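Local structure of ATP grasp ligase (Microcystis aeruginosa MRC, 5IG9) at residues Thr227-Ser232 with Gln254-Pro259; Phe273-Gly278 with Leu293-Val298. The protein is an ATP-grasp ligase that probably activates a carboxylate with ATP and joins it to a nucleophile, as enzymes of this family do. One frame throughout, in Å; residues are numbered along the deposited sequence.

Interaction 1: residues Thr227-Ser232 with Gln254-Pro259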
ATOM      1  N   THR A 227      22.368  14.396 -11.075  1.00 47.89           N
ATOM      2  CA  THR A 227      22.206  15.410 -10.042  1.00 44.62           C
ATOM      3  C   THR A 227      22.035  16.777 -10.683  1.00 42.56           C
ATOM      4  O   THR A 227      22.866  17.195 -11.496  1.00 43.71           O
ATOM      5  CB  THR A 227      23.404  15.425  -9.092  1.00 44.97           C
ATOM      6  OG1 THR A 227      23.567  14.131  -8.504  1.00 45.75           O
ATOM      7  CG2 THR A 227      23.185  16.449  -7.988  1.00 47.15           C
ATOM      8  N   ALA A 228      20.968  17.473 -10.299  1.00 42.36           N
ATOM      9  CA  ALA A 228      20.677  18.813 -10.785  1.00 42.42           C
ATOM     10  C   ALA A 228      20.468  19.753  -9.605  1.00 43.62           C
ATOM     11  O   ALA A 228      19.865  19.374  -8.597  1.00 41.60           O
ATOM     12  CB  ALA A 228      19.442  18.812 -11.690  1.00 41.13           C
ATOM     13  N   ALA A 229      20.966  20.980  -9.733  1.00 41.62           N
ATOM     14  CA  ALA A 229      20.887  21.969  -8.667  1.00 41.81           C
ATOM     15  C   ALA A 229      20.293  23.264  -9.198  1.00 44.54           C
ATOM     16  O   ALA A 229      20.394  23.571 -10.387  1.00 50.70           O
ATOM     17  CB  ALA A 229      22.263  22.251  -8.056  1.00 41.57           C
ATOM     18  N   ILE A 230      19.671  24.022  -8.300  1.00 47.57           N
ATOM     19  CA  ILE A 230      19.116  25.328  -8.627  1.00 46.95           C
ATOM     20  C   ILE A 230      19.270  26.233  -7.414  1.00 47.77           C
ATOM     21  O   ILE A 230      19.079  25.802  -6.270  1.00 49.28           O
ATOM     22  CB  ILE A 230      17.641  25.232  -9.071  1.00 47.28           C
ATOM     23  CG1 ILE A 230      17.121  26.591  -9.537  1.00 45.06           C
ATOM     24  CG2 ILE A 230      16.761  24.694  -7.952  1.00 48.31           C
ATOM     25  CD1 ILE A 230      15.723  26.536 -10.109  1.00 44.18           C
ATOM     26  N   ASN A 231      19.640  27.486  -7.665  1.00 47.98           N
ATOM     27  CA  ASN A 231      19.786  28.480  -6.609  1.00 53.99           C
ATOM     28  C   ASN A 231      18.414  29.060  -6.299  1.00 57.94           C
ATOM     29  O   ASN A 231      17.856  29.822  -7.096  1.00 66.65           O
ATOM     30  CB  ASN A 231      20.766  29.566  -7.035  1.00 56.39           C
ATOM     31  CG  ASN A 231      21.097  30.529  -5.913  1.00 63.08           C
ATOM     32  OD1 ASN A 231      20.210  31.083  -5.263  1.00 71.37           O
ATOM     33  ND2 ASN A 231      22.388  30.732  -5.679  1.00 57.62           N
ATOM     34  N   SER A 232      17.868  28.705  -5.142  1.00 57.79           N
ATOM     35  CA  SER A 232      16.565  29.193  -4.725  1.00 64.50           C
ATOM     36  C   SER A 232      16.655  30.359  -3.755  1.00 60.76           C
ATOM     37  O   SER A 232      15.618  30.825  -3.267  1.00 63.87           O
ATOM     38  CB  SER A 232      15.767  28.058  -4.082  1.00 69.44           C
ATOM     39  OG  SER A 232      16.490  27.492  -3.007  1.00 73.70           O
ATOM     40  N   GLN A 254      20.892  23.269 -13.164  1.00 43.27           N
ATOM     41  CA  GLN A 254      22.178  23.012 -13.810  1.00 46.89           C
ATOM     42  C   GLN A 254      22.870  21.793 -13.216  1.00 47.94           C
ATOM     43  O   GLN A 254      22.667  21.468 -12.046  1.00 52.61           O
ATOM     44  CB  GLN A 254      23.086  24.238 -13.698  1.00 43.80           C
ATOM     45  CG  GLN A 254      23.242  24.768 -12.282  1.00 43.71           C
ATOM     46  CD  GLN A 254      24.692  24.991 -11.901  1.00 43.02           C
ATOM     47  OE1 GLN A 254      25.295  26.001 -12.263  1.00 40.87           O
ATOM     48  NE2 GLN A 254      25.261  24.044 -11.162  1.00 44.16           N
ATOM     49  N   PRO A 255      23.688  21.115 -14.018  1.00 47.04           N
ATOM     50  CA  PRO A 255      24.389  19.931 -13.512  1.00 47.74           C
ATOM     51  C   PRO A 255      25.120  20.254 -12.219  1.00 45.55           C
ATOM     52  O   PRO A 255      25.518  21.394 -11.972  1.00 50.83           O
ATOM     53  CB  PRO A 255      25.369  19.585 -14.640  1.00 47.80           C
ATOM     54  CG  PRO A 255      24.789  20.213 -15.859  1.00 47.26           C
ATOM     55  CD  PRO A 255      24.118  21.470 -15.382  1.00 48.54           C
ATOM     56  N   TYR A 256      25.296  19.231 -11.387  1.00 43.24           N
ATOM     57  CA  TYR A 256      25.936  19.398 -10.091  1.00 43.49           C
ATOM     58  C   TYR A 256      26.647  18.101  -9.738  1.00 45.63           C
ATOM     59  O   TYR A 256      26.137  17.014 -10.021  1.00 49.82           O
ATOM     60  CB  TYR A 256      24.911  19.774  -9.013  1.00 43.34           C
ATOM     61  CG  TYR A 256      25.494  20.149  -7.664  1.00 42.51           C
ATOM     62  CD1 TYR A 256      25.826  19.172  -6.731  1.00 42.93           C
ATOM     63  CD2 TYR A 256      25.693  21.479  -7.316  1.00 42.72           C
ATOM     64  CE1 TYR A 256      26.352  19.511  -5.499  1.00 44.19           C
ATOM     65  CE2 TYR A 256      26.217  21.825  -6.086  1.00 42.24           C
ATOM     66  CZ  TYR A 256      26.544  20.836  -5.182  1.00 42.16           C
ATOM     67  OH  TYR A 256      27.065  21.175  -3.955  1.00 43.03           O
ATOM     68  N   ASP A 257      27.824  18.222  -9.128  1.00 48.62           N
ATOM     69  CA  ASP A 257      28.629  17.068  -8.740  1.00 46.66           C
ATOM     70  C   ASP A 257      28.490  16.849  -7.237  1.00 46.87           C
ATOM     71  O   ASP A 257      29.035  17.615  -6.437  1.00 53.14           O
ATOM     72  CB  ASP A 257      30.092  17.266  -9.130  1.00 49.41           C
ATOM     73  CG  ASP A 257      30.314  17.195 -10.632  1.00 54.28           C
ATOM     74  OD1 ASP A 257      29.649  16.374 -11.301  1.00 56.42           O
ATOM     75  OD2 ASP A 257      31.157  17.962 -11.147  1.00 53.47           O
ATOM     76  N   LEU A 258      27.760  15.805  -6.861  1.00 50.33           N
ATOM     77  CA  LEU A 258      27.676  15.421  -5.465  1.00 48.86           C
ATOM     78  C   LEU A 258      29.037  14.940  -4.965  1.00 51.53           C
ATOM     79  O   LEU A 258      29.831  14.392  -5.734  1.00 52.31           O
ATOM     80  CB  LEU A 258      26.651  14.307  -5.274  1.00 50.71           C
ATOM     81  CG  LEU A 258      25.166  14.648  -5.335  1.00 48.87           C
ATOM     82  CD1 LEU A 258      24.334  13.378  -5.256  1.00 50.77           C
ATOM     83  CD2 LEU A 258      24.808  15.596  -4.207  1.00 48.85           C
ATOM     84  N   PRO A 259      29.334  15.141  -3.684  1.00 51.37           N
ATOM     85  CA  PRO A 259      30.470  14.438  -3.082  1.00 49.49           C
ATOM     86  C   PRO A 259      30.294  12.934  -3.229  1.00 49.61           C
ATOM     87  O   PRO A 259      29.184  12.409  -3.117  1.00 51.50           O
ATOM     88  CB  PRO A 259      30.419  14.879  -1.615  1.00 48.74           C
ATOM     89  CG  PRO A 259      29.712  16.199  -1.645  1.00 48.93           C
ATOM     90  CD  PRO A 259      28.696  16.079  -2.744  1.00 49.56           C
TER
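Ala-229 and Gln-254 pair through both of their backbone amides. Ala-229 N donates to Gln-254 O at 2.9 Å, and Gln-254 N returns a bond to Ala-229 O at 2.8 Å. Both are nearly straight, so this antiparallel hydrogen-bonded pair has its inward donors and acceptors fully used. Gln-254 O also receives a CA-H contact from Ala-228 (CA to O 3.5 Å). At the next pair, Ala-228 with Pro-255, the proline has no N-H to offer, but the position is a non-hydrogen-bonded one where none is needed. Beyond it the ladder fades: Tyr-256 N reaches Thr-227 O at 3.2 Å in a weak, bent bond. The short strand 254-255 is the outermost strand, within this chain, of the antiparallel sheet running 254-255, 224-231, 214-221, 277-284, 290-296, and the outward N-H and C=O groups of Ala-228 and Ile-230 are turned to strand 214-221, with backbone bonds to Arg-217 and Glu-215. Side chains pack beside the ladder. Tyr-256 has CG anti to its backbone N (chi1 -172°), which lays the base of the ring obliquely by Ala-229, CD2 lying 3.6 Å from Ala-229 CB, while the hydroxyl at its far end is hydrogen-bonded to that of Tyr-290. Thr-227 CG2 meets the same side chain at Tyr-256 CB, 3.9 Å away, and its OG1 lies against Leu-258 CD1 at 3.4 Å. A glycine in place of Thr-227 would probably open a gap where CG2 and OG1 now lie, leaving Tyr-256 CB and Leu-258 CD1 without this neighbour. Leu-258 in turn reaches Ile-218 and, on helix 260-273, Leu-266.

Interaction 2: residues Phe273-Gly278 with Leu293-Val298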
ATOM      1  N   PHE A 273      16.126  -0.238   0.131  1.00 46.63           N
ATOM      2  CA  PHE A 273      14.733  -0.372  -0.273  1.00 45.01           C
ATOM      3  C   PHE A 273      14.548  -1.261  -1.496  1.00 46.22           C
ATOM      4  O   PHE A 273      13.406  -1.608  -1.814  1.00 54.16           O
ATOM      5  CB  PHE A 273      14.125   1.009  -0.538  1.00 43.80           C
ATOM      6  CG  PHE A 273      13.911   1.820   0.706  1.00 43.22           C
ATOM      7  CD1 PHE A 273      12.950   1.446   1.631  1.00 42.61           C
ATOM      8  CD2 PHE A 273      14.667   2.953   0.953  1.00 44.16           C
ATOM      9  CE1 PHE A 273      12.750   2.186   2.779  1.00 41.71           C
ATOM     10  CE2 PHE A 273      14.470   3.698   2.100  1.00 42.18           C
ATOM     11  CZ  PHE A 273      13.511   3.312   3.012  1.00 41.51           C
ATOM     12  N   GLY A 274      15.631  -1.638  -2.173  1.00 48.77           N
ATOM     13  CA  GLY A 274      15.539  -2.481  -3.350  1.00 48.76           C
ATOM     14  C   GLY A 274      15.107  -1.771  -4.612  1.00 50.63           C
ATOM     15  O   GLY A 274      14.465  -2.385  -5.471  1.00 51.03           O
ATOM     16  N   LEU A 275      15.442  -0.495  -4.758  1.00 45.33           N
ATOM     17  CA  LEU A 275      14.987   0.292  -5.890  1.00 45.01           C
ATOM     18  C   LEU A 275      16.075   0.408  -6.948  1.00 41.63           C
ATOM     19  O   LEU A 275      17.267   0.475  -6.640  1.00 47.27           O
ATOM     20  CB  LEU A 275      14.557   1.690  -5.443  1.00 46.45           C
ATOM     21  CG  LEU A 275      13.363   1.762  -4.491  1.00 48.72           C
ATOM     22  CD1 LEU A 275      13.010   3.208  -4.184  1.00 49.03           C
ATOM     23  CD2 LEU A 275      12.166   1.026  -5.067  1.00 48.16           C
ATOM     24  N   ASN A 276      15.645   0.425  -8.211  1.00 44.43           N
ATOM     25  CA  ASN A 276      16.518   0.781  -9.320  1.00 44.16           C
ATOM     26  C   ASN A 276      16.105   2.084  -9.993  1.00 44.90           C
ATOM     27  O   ASN A 276      16.723   2.474 -10.989  1.00 41.70           O
ATOM     28  CB  ASN A 276      16.573  -0.354 -10.353  1.00 43.52           C
ATOM     29  CG  ASN A 276      17.495  -1.486  -9.926  1.00 43.62           C
ATOM     30  OD1 ASN A 276      18.686  -1.277  -9.688  1.00 42.59           O
ATOM     31  ND2 ASN A 276      16.944  -2.690  -9.821  1.00 42.96           N
ATOM     32  N   TYR A 277      15.077   2.762  -9.484  1.00 41.97           N
ATOM     33  CA  TYR A 277      14.754   4.126  -9.878  1.00 39.89           C
ATOM     34  C   TYR A 277      14.329   4.898  -8.641  1.00 39.34           C
ATOM     35  O   TYR A 277      13.715   4.342  -7.728  1.00 39.58           O
ATOM     36  CB  TYR A 277      13.643   4.192 -10.937  1.00 39.78           C
ATOM     37  CG  TYR A 277      13.181   5.606 -11.231  1.00 41.38           C
ATOM     38  CD1 TYR A 277      13.842   6.391 -12.168  1.00 41.27           C
ATOM     39  CD2 TYR A 277      12.097   6.162 -10.560  1.00 40.26           C
ATOM     40  CE1 TYR A 277      13.431   7.686 -12.433  1.00 43.09           C
ATOM     41  CE2 TYR A 277      11.681   7.455 -10.817  1.00 39.36           C
ATOM     42  CZ  TYR A 277      12.351   8.211 -11.755  1.00 40.74           C
ATOM     43  OH  TYR A 277      11.941   9.497 -12.018  1.00 40.00           O
ATOM     44  N   GLY A 278      14.661   6.186  -8.617  1.00 38.50           N
ATOM     45  CA  GLY A 278      14.271   7.036  -7.509  1.00 38.24           C
ATOM     46  C   GLY A 278      14.529   8.507  -7.749  1.00 39.02           C
ATOM     47  O   GLY A 278      15.580   8.880  -8.276  1.00 40.14           O
ATOM     48  N   LEU A 293      16.008  15.036   2.155  1.00 39.08           N
ATOM     49  CA  LEU A 293      14.599  15.350   2.360  1.00 39.51           C
ATOM     50  C   LEU A 293      13.692  14.161   2.068  1.00 43.32           C
ATOM     51  O   LEU A 293      12.945  13.724   2.949  1.00 45.35           O
ATOM     52  CB  LEU A 293      14.185  16.549   1.498  1.00 36.62           C
ATOM     53  CG  LEU A 293      14.776  17.916   1.849  1.00 34.52           C
ATOM     54  CD1 LEU A 293      14.158  18.993   0.973  1.00 34.04           C
ATOM     55  CD2 LEU A 293      14.581  18.237   3.323  1.00 32.20           C
ATOM     56  N   GLU A 294      13.742  13.619   0.853  1.00 38.72           N
ATOM     57  CA  GLU A 294      12.744  12.652   0.423  1.00 42.21           C
ATOM     58  C   GLU A 294      13.245  11.900  -0.802  1.00 40.58           C
ATOM     59  O   GLU A 294      13.933  12.469  -1.650  1.00 40.42           O
ATOM     60  CB  GLU A 294      11.418  13.355   0.104  1.00 46.95           C
ATOM     61  CG  GLU A 294      10.357  12.480  -0.544  1.00 54.68           C
ATOM     62  CD  GLU A 294       9.108  13.264  -0.891  1.00 62.93           C
ATOM     63  OE1 GLU A 294       8.853  14.289  -0.225  1.00 72.65           O
ATOM     64  OE2 GLU A 294       8.391  12.864  -1.834  1.00 74.51           O
ATOM     65  N   ILE A 295      12.895  10.620  -0.883  1.00 43.46           N
ATOM     66  CA  ILE A 295      13.036   9.837  -2.103  1.00 44.21           C
ATOM     67  C   ILE A 295      11.644   9.400  -2.543  1.00 45.33           C
ATOM     68  O   ILE A 295      10.890   8.813  -1.757  1.00 43.73           O
ATOM     69  CB  ILE A 295      13.962   8.620  -1.915  1.00 47.00           C
ATOM     70  CG1 ILE A 295      13.859   7.684  -3.120  1.00 51.71           C
ATOM     71  CG2 ILE A 295      13.639   7.878  -0.632  1.00 49.31           C
ATOM     72  CD1 ILE A 295      14.706   6.439  -2.986  1.00 55.51           C
ATOM     73  N   ASN A 296      11.302   9.705  -3.788  1.00 47.41           N
ATOM     74  CA  ASN A 296      10.029   9.288  -4.357  1.00 46.98           C
ATOM     75  C   ASN A 296      10.285   8.202  -5.389  1.00 45.46           C
ATOM     76  O   ASN A 296      10.835   8.495  -6.461  1.00 51.36           O
ATOM     77  CB  ASN A 296       9.301  10.472  -4.989  1.00 47.66           C
ATOM     78  CG  ASN A 296       7.902  10.118  -5.459  1.00 47.22           C
ATOM     79  OD1 ASN A 296       7.421   9.004  -5.244  1.00 41.41           O
ATOM     80  ND2 ASN A 296       7.234  11.073  -6.092  1.00 53.95           N
ATOM     81  N   PRO A 297       9.910   6.948  -5.122  1.00 43.67           N
ATOM     82  CA  PRO A 297      10.224   5.866  -6.068  1.00 43.17           C
ATOM     83  C   PRO A 297       9.548   6.005  -7.422  1.00 41.99           C
ATOM     84  O   PRO A 297       9.900   5.256  -8.342  1.00 46.43           O
ATOM     85  CB  PRO A 297       9.736   4.605  -5.336  1.00 44.33           C
ATOM     86  CG  PRO A 297       9.659   4.998  -3.895  1.00 44.23           C
ATOM     87  CD  PRO A 297       9.272   6.443  -3.896  1.00 42.90           C
ATOM     88  N   VAL A 298       8.598   6.927  -7.579  1.00 44.54           N
ATOM     89  CA  VAL A 298       7.928   7.138  -8.859  1.00 45.56           C
ATOM     90  C   VAL A 298       7.893   8.626  -9.187  1.00 46.49           C
ATOM     91  O   VAL A 298       6.989   9.098  -9.885  1.00 45.83           O
ATOM     92  CB  VAL A 298       6.506   6.546  -8.852  1.00 46.23           C
ATOM     93  CG1 VAL A 298       6.551   5.024  -8.768  1.00 45.69           C
ATOM     94  CG2 VAL A 298       5.696   7.122  -7.701  1.00 45.08           C
TER
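Leu-275 carries the apolar part of the contact through a single methyl, CD1, which sits 3.7 Å from Pro-297 CB and 3.8 Å from Ile-295 CD1. Ile-295 gets there by extending: CG1 stands anti to the backbone N (chi1 169°) and the chain runs on straight to its terminal methyl. Ala-122 of helix 116-122 packs against both Leu-275 and Pro-297.

The aromatic part is an edge contact. Pro-297 O lies in the plane of the Tyr-277 ring, 3.3 Å from CD2, with Val-298 CA at the same edge. The Tyr-277 hydroxyl is hydrogen-bonded to Gly-299 O. Within 293-298, Asn-296 OD1 takes a weak bond from Val-298 N, bridging the turn after the strand.

Backbone meets backbone at Gly-278, whose CA is 4.5 Å from that of Pro-297. No hydrogen bond joins the two segments. Gly-274, at positive phi, ends helix 260-273 in a Schellman motif, and the contact lies where the chain enters and leaves the antiparallel beta hairpin 277-284/290-296.

In the fold
Interactions 1 and 2 come in series along the chain: interaction 1 is complete before interaction 2 begins, with helix 260-273 running between them. Their centres lie 18 Å apart and their nearest atoms about 9 Å, so they do not touch. Both belong to one antiparallel sheet: interaction 1 joins strands 254-255 and 224-231 at one end of the strand order, interaction 2 the hairpin 277-284/290-296 at the other, and strand 214-221 lies between the two pairs. From the outermost strand the chain thus passes through the helix and re-enters the sheet beyond strand 214-221. A partly buried edge and a buried hairpin are in this way parts of one sheet.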